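PDB 3FGY: SnoaL-like domain-containing protein from Burkholderia xenovorans LB400, which is of unknown function but adopts the NTF2-like fold, whose cone-shaped cavity in SnoaL-like relatives commonly binds small molecules. Local coordinates for residues Gln5-Val8 and Gln9-Lys12; Gly40-Pro43 and Leu44-Thr47; Gly90-Lys93 and Ser94-Arg97. One frame throughout, in Å; residues are numbered along the deposited sequence.

Overall arrangement
From the N terminus, the chain first meets contact 1, two successive turns of helix 5-20 that lie against strands 65-78, 81-92 and 98-110. Contact 2 (40-47) closes the loop between strands 34-38 and 46-49 at one margin of the mixed sheet, and contact 3 (90-97) closes the connection between the antiparallel strands 81-92 and 98-110. The three follow in series, with no nesting or crossing. Contacts 2 and 3 reach the same sheet, their nearest atoms about 6 Å apart, and both pack on Thr130 of the C-terminal tail. Contact 1 lies across the chain's centre from each, its centre about 27 Å from that of contact 2 and about 32 Å from that of contact 3.

Contact 1 (Gln5-Val8 and Gln9-Lys12); sequences QENV and QIVK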
# COMPACT_ATOMS: atom_id res chain seq x y z
N GLN A 5 1.30 3.49 -21.06
CA GLN A 5 2.73 3.73 -21.28
C GLN A 5 3.07 5.17 -20.93
O GLN A 5 4.08 5.45 -20.27
CB GLN A 5 3.10 3.47 -22.74
CG GLN A 5 2.62 2.13 -23.32
CD GLN A 5 3.22 0.95 -22.61
OE1 GLN A 5 2.50 0.07 -22.12
NE2 GLN A 5 4.55 0.90 -22.55
N GLU A 6 2.19 6.07 -21.37
CA GLU A 6 2.38 7.50 -21.22
C GLU A 6 2.26 7.87 -19.75
O GLU A 6 3.09 8.63 -19.24
CB GLU A 6 1.37 8.30 -22.06
CG GLU A 6 1.33 7.95 -23.57
CD GLU A 6 0.30 6.84 -23.92
OE1 GLU A 6 0.45 5.68 -23.45
OE2 GLU A 6 -0.64 7.15 -24.69
N ASN A 7 1.26 7.33 -19.07
CA ASN A 7 1.09 7.62 -17.64
C ASN A 7 2.27 7.14 -16.81
O ASN A 7 2.71 7.82 -15.88
CB ASN A 7 -0.19 7.00 -17.08
CG ASN A 7 -1.42 7.69 -17.59
OD1 ASN A 7 -1.30 8.73 -18.24
ND2 ASN A 7 -2.59 7.14 -17.31
N VAL A 8 2.79 5.96 -17.14
CA VAL A 8 3.94 5.42 -16.41
C VAL A 8 5.17 6.32 -16.63
O VAL A 8 5.92 6.59 -15.69
CB VAL A 8 4.25 3.96 -16.80
CG1 VAL A 8 5.63 3.55 -16.27
CG2 VAL A 8 3.16 3.03 -16.29
N GLN A 9 5.36 6.81 -17.85
CA GLN A 9 6.48 7.70 -18.11
C GLN A 9 6.35 9.02 -17.34
O GLN A 9 7.34 9.52 -16.81
CB GLN A 9 6.64 7.98 -19.60
CG GLN A 9 7.91 8.75 -19.93
CD GLN A 9 9.15 8.01 -19.47
OE1 GLN A 9 9.45 6.92 -19.97
NE2 GLN A 9 9.86 8.57 -18.49
N ILE A 10 5.13 9.55 -17.25
CA ILE A 10 4.86 10.76 -16.43
C ILE A 10 5.20 10.55 -14.97
O ILE A 10 5.81 11.40 -14.32
CB ILE A 10 3.39 11.20 -16.53
CG1 ILE A 10 3.10 11.75 -17.93
CG2 ILE A 10 3.06 12.25 -15.49
CD1 ILE A 10 1.63 11.77 -18.28
N VAL A 11 4.80 9.39 -14.43
CA VAL A 11 5.10 9.08 -13.06
C VAL A 11 6.62 8.94 -12.88
O VAL A 11 7.19 9.47 -11.94
CB VAL A 11 4.33 7.85 -12.57
CG1 VAL A 11 4.83 7.41 -11.21
CG2 VAL A 11 2.83 8.16 -12.53
N LYS A 12 7.28 8.24 -13.81
CA LYS A 12 8.74 8.18 -13.82
C LYS A 12 9.39 9.58 -13.93
O LYS A 12 10.38 9.86 -13.24
CB LYS A 12 9.23 7.24 -14.94
CG LYS A 12 8.90 5.77 -14.67
CD LYS A 12 9.38 4.84 -15.78
CE LYS A 12 9.13 3.37 -15.43
NZ LYS A 12 9.34 2.44 -16.59
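The carbonyl oxygen of Val8 receives the amide of Lys12, Lys12 N to Val8 O measuring 2.8 Å with 170° at the hydrogen, the shortest and straightest of four successive i to i+4 bonds. Those from Gln9 N to Gln5 O, Ile10 N to Glu6 O and Val11 N to Asn7 O complete the series, which identifies regular alpha-helix. The lysine chain also covers the oxygen that its own amide uses: Lys12 CG lies 3.3 Å from Val8 O. With CG set beside the backbone N (chi1 -69°) and the rest extended, the chain runs alongside Val8 in the same direction, so that Lys12 CE meets Val8 CG1 at 3.6 Å. The aliphatic part of the lysine thus packs on a valine methyl, although the residue itself is exposed. Elsewhere around the helix, Ile10 CG1 approaches Glu6 O to 3.4 Å and Val11 CG2 comes equally near Asn7 O, each branch leaning back over the carbonyl that its amide engages. Two polar ends find hydrogen-bond partners outside these eight residues: Glu6 OE1 with Ser3 OG, just ahead of the helix, and Gln9 NE2 with Asp13 OD1, further along it. The inner side of these turns lies on the sheet, where buried Val11 touches Phe75 on strand 65-78, Val82 and Val84 on strand 81-92, and Ile107 and Val109 on strand 98-110, while Val8 rests on Ala77.

Contact 2 (Gly40-Pro43 and Leu44-Thr47); sequences GEWP and LAGT
Leu44 lies over one face of the Trp42 indole in a CH-pi contact, Leu44 CB standing 3.9 Å from the centroid of the six-membered ring and 12° off its normal. Leu44 CD1 reaches Trp42 CZ3 at 3.8 Å. At the five-membered ring, Ala45 CB is 3.8 Å from Trp42 CD1, and sits 3.3 Å from Gly40 O. Trp42 CG is placed between its backbone N and carbonyl carbon (chi1 63°), which folds the ring back beneath the turn. This type I beta turn, Trp42 to Ala45, is closed by the hydrogen bond from Ala45 N to Trp42 O, 3.1 Å, with the donor 51° out of the carbonyl plane. On the side of the turn away from the indole, one water donates to both Pro43 O (2.6 Å) and Ala45 O. Farther out, Trp42 NE1 is hydrogen-bonded to Pro39 O, which would restrain the ring's rotation, and a bound unidentified ligand lies about 4 Å from the Trp42 side chain. Glu41 makes a salt bridge to Arg128 of the second subunit. The turn leads from strand 34-38 into strand 46-49, where Gly46 pairs with Ile38, while Leu44 packs on Lys60 and Ala61 of helix 50-64.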
# COMPACT_ATOMS: atom_id res chain seq x y z
N GLY A 40 -0.48 8.27 8.96
CA GLY A 40 0.26 8.05 10.19
C GLY A 40 0.41 9.29 11.08
O GLY A 40 -0.32 10.27 10.92
N GLU A 41 1.38 9.21 12.00
CA GLU A 41 1.69 10.30 12.95
C GLU A 41 3.19 10.46 12.99
O GLU A 41 3.92 9.71 13.68
CB GLU A 41 1.14 9.96 14.33
CG GLU A 41 -0.35 9.71 14.33
CD GLU A 41 -0.90 9.40 15.69
OE1 GLU A 41 -0.13 9.42 16.69
OE2 GLU A 41 -2.11 9.12 15.74
N TRP A 42 3.66 11.38 12.15
CA TRP A 42 5.06 11.63 11.96
C TRP A 42 5.12 12.96 11.20
O TRP A 42 4.08 13.45 10.75
CB TRP A 42 5.76 10.49 11.22
CG TRP A 42 5.32 10.19 9.81
CD1 TRP A 42 4.07 9.81 9.38
CD2 TRP A 42 6.17 10.14 8.67
NE1 TRP A 42 4.10 9.55 8.03
CE2 TRP A 42 5.36 9.78 7.56
CE3 TRP A 42 7.52 10.42 8.45
CZ2 TRP A 42 5.88 9.64 6.29
CZ3 TRP A 42 8.02 10.29 7.17
CH2 TRP A 42 7.21 9.87 6.11
N PRO A 43 6.31 13.58 11.12
CA PRO A 43 6.35 14.96 10.57
C PRO A 43 5.77 15.19 9.18
O PRO A 43 5.32 16.31 8.89
CB PRO A 43 7.84 15.30 10.61
CG PRO A 43 8.36 14.51 11.75
CD PRO A 43 7.62 13.18 11.64
N LEU A 44 5.76 14.17 8.31
CA LEU A 44 5.28 14.35 6.94
C LEU A 44 3.85 13.95 6.74
O LEU A 44 3.32 14.12 5.62
CB LEU A 44 6.18 13.62 5.95
CG LEU A 44 7.68 13.93 6.01
CD1 LEU A 44 8.41 13.23 4.85
CD2 LEU A 44 7.97 15.45 6.07
N ALA A 45 3.21 13.47 7.81
CA ALA A 45 1.80 13.05 7.71
C ALA A 45 0.88 14.21 7.40
O ALA A 45 1.08 15.34 7.88
CB ALA A 45 1.33 12.36 8.99
N GLY A 46 -0.14 13.93 6.59
CA GLY A 46 -1.17 14.89 6.28
C GLY A 46 -1.47 14.84 4.81
O GLY A 46 -0.88 14.05 4.08
N THR A 47 -2.37 15.72 4.39
CA THR A 47 -2.66 15.93 2.98
C THR A 47 -2.05 17.26 2.53
O THR A 47 -2.40 18.33 3.01
CB THR A 47 -4.18 15.88 2.73
OG1 THR A 47 -4.67 14.60 3.12
CG2 THR A 47 -4.53 16.12 1.27
O HOH W 1 3.39 17.24 7.46

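Contact 3 (Gly90-Lys93 and Ser94-Arg97); sequences GRVK and STNR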
# COMPACT_ATOMS: atom_id res chain seq x y z
N GLY A 90 15.94 3.98 5.71
CA GLY A 90 16.16 5.36 6.08
C GLY A 90 16.66 5.60 7.48
O GLY A 90 16.78 4.68 8.29
N ARG A 91 16.96 6.86 7.74
CA ARG A 91 17.36 7.32 9.04
C ARG A 91 16.76 8.69 9.31
O ARG A 91 16.76 9.57 8.45
CB ARG A 91 18.86 7.35 9.15
CG ARG A 91 19.36 7.68 10.55
CD ARG A 91 20.84 7.30 10.67
NE ARG A 91 21.68 8.17 9.83
CZ ARG A 91 23.00 8.03 9.66
NH1 ARG A 91 23.71 7.07 10.27
NH2 ARG A 91 23.64 8.88 8.87
N VAL A 92 16.19 8.83 10.50
CA VAL A 92 15.58 10.08 10.92
C VAL A 92 16.65 10.95 11.53
O VAL A 92 17.35 10.55 12.46
CB VAL A 92 14.42 9.84 11.92
CG1 VAL A 92 13.86 11.17 12.41
CG2 VAL A 92 13.32 9.01 11.29
N LYS A 93 16.83 12.15 10.98
CA LYS A 93 17.97 12.98 11.38
C LYS A 93 17.92 13.40 12.86
O LYS A 93 18.95 13.41 13.53
CB LYS A 93 18.11 14.18 10.43
CG LYS A 93 18.47 13.84 8.99
CD LYS A 93 18.84 15.13 8.22
CE LYS A 93 19.14 14.93 6.73
NZ LYS A 93 20.61 14.66 6.39
N SER A 94 16.73 13.75 13.37
CA SER A 94 16.62 14.34 14.72
C SER A 94 16.77 13.30 15.81
O SER A 94 17.32 13.58 16.88
CB SER A 94 15.26 15.02 14.89
OG SER A 94 14.20 14.11 14.81
N THR A 95 16.32 12.08 15.54
CA THR A 95 16.40 11.02 16.53
C THR A 95 17.55 10.04 16.28
O THR A 95 17.85 9.23 17.15
CB THR A 95 15.11 10.18 16.52
OG1 THR A 95 15.01 9.53 15.26
CG2 THR A 95 13.87 11.04 16.78
N ASN A 96 18.12 10.05 15.06
CA ASN A 96 19.15 9.10 14.60
C ASN A 96 18.62 7.65 14.50
O ASN A 96 19.40 6.71 14.34
CB ASN A 96 20.42 9.14 15.49
CG ASN A 96 21.69 8.75 14.73
OD1 ASN A 96 21.75 8.87 13.51
ND2 ASN A 96 22.72 8.32 15.47
N ARG A 97 17.31 7.48 14.52
CA ARG A 97 16.71 6.14 14.46
C ARG A 97 16.54 5.67 13.04
O ARG A 97 16.19 6.45 12.18
CB ARG A 97 15.39 6.10 15.21
CG ARG A 97 15.51 6.33 16.66
CD ARG A 97 14.17 6.44 17.32
NE ARG A 97 14.33 6.73 18.73
CZ ARG A 97 13.36 7.10 19.56
NH1 ARG A 97 12.10 7.20 19.11
NH2 ARG A 97 13.65 7.40 20.82
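Two backbone hydrogen bonds join Val92 to the returning chain. Val92 N meets Arg97 O at 2.9 Å and 175°. The second, Asn96 N to Val92 O at 2.8 Å, is weak because its angle at the hydrogen is 128°. Arg97 O has a further neighbour in Arg91 CA, whose CA-H...O contact spans 3.5 Å, so one carbonyl receives both an amide and a polarised C-H from successive residues of the strand.

Within the loop, Thr95 OG1 accepts from Arg97 N at 3.2 Å, an ST turn. The hydroxyl can reach forward to this amide because it sits between its own backbone N and carbonyl carbon; it is also hydrogen-bonded with Ala129 O. The same oxygen comes to 3.4 Å from Val92 CB, and Ser94 OG approaches Val92 CG1, so two hydroxyls border the buried valine.

Among the polar side chains, Arg91 and Asn96 run side by side in the same direction, the guanidinium and amide planes 46° apart. Asn96 OD1 is nearest the aliphatic part, 3.4 Å from Arg91 CD. The charged end is engaged elsewhere: Arg91 NH2 and Lys93 NZ form salt bridges to the two carboxylate oxygens of Glu66, two positive partners that would be expected to favour the ionised carboxylate of Glu66.

The turn closes the beta hairpin of strands 81-92 and 98-110, with Gly90 paired to Phe99; on its other edge, strand 81-92 pairs through Arg91 with Glu66 of strand 65-78, and Val92 also touches Thr130 beyond helix 123-129.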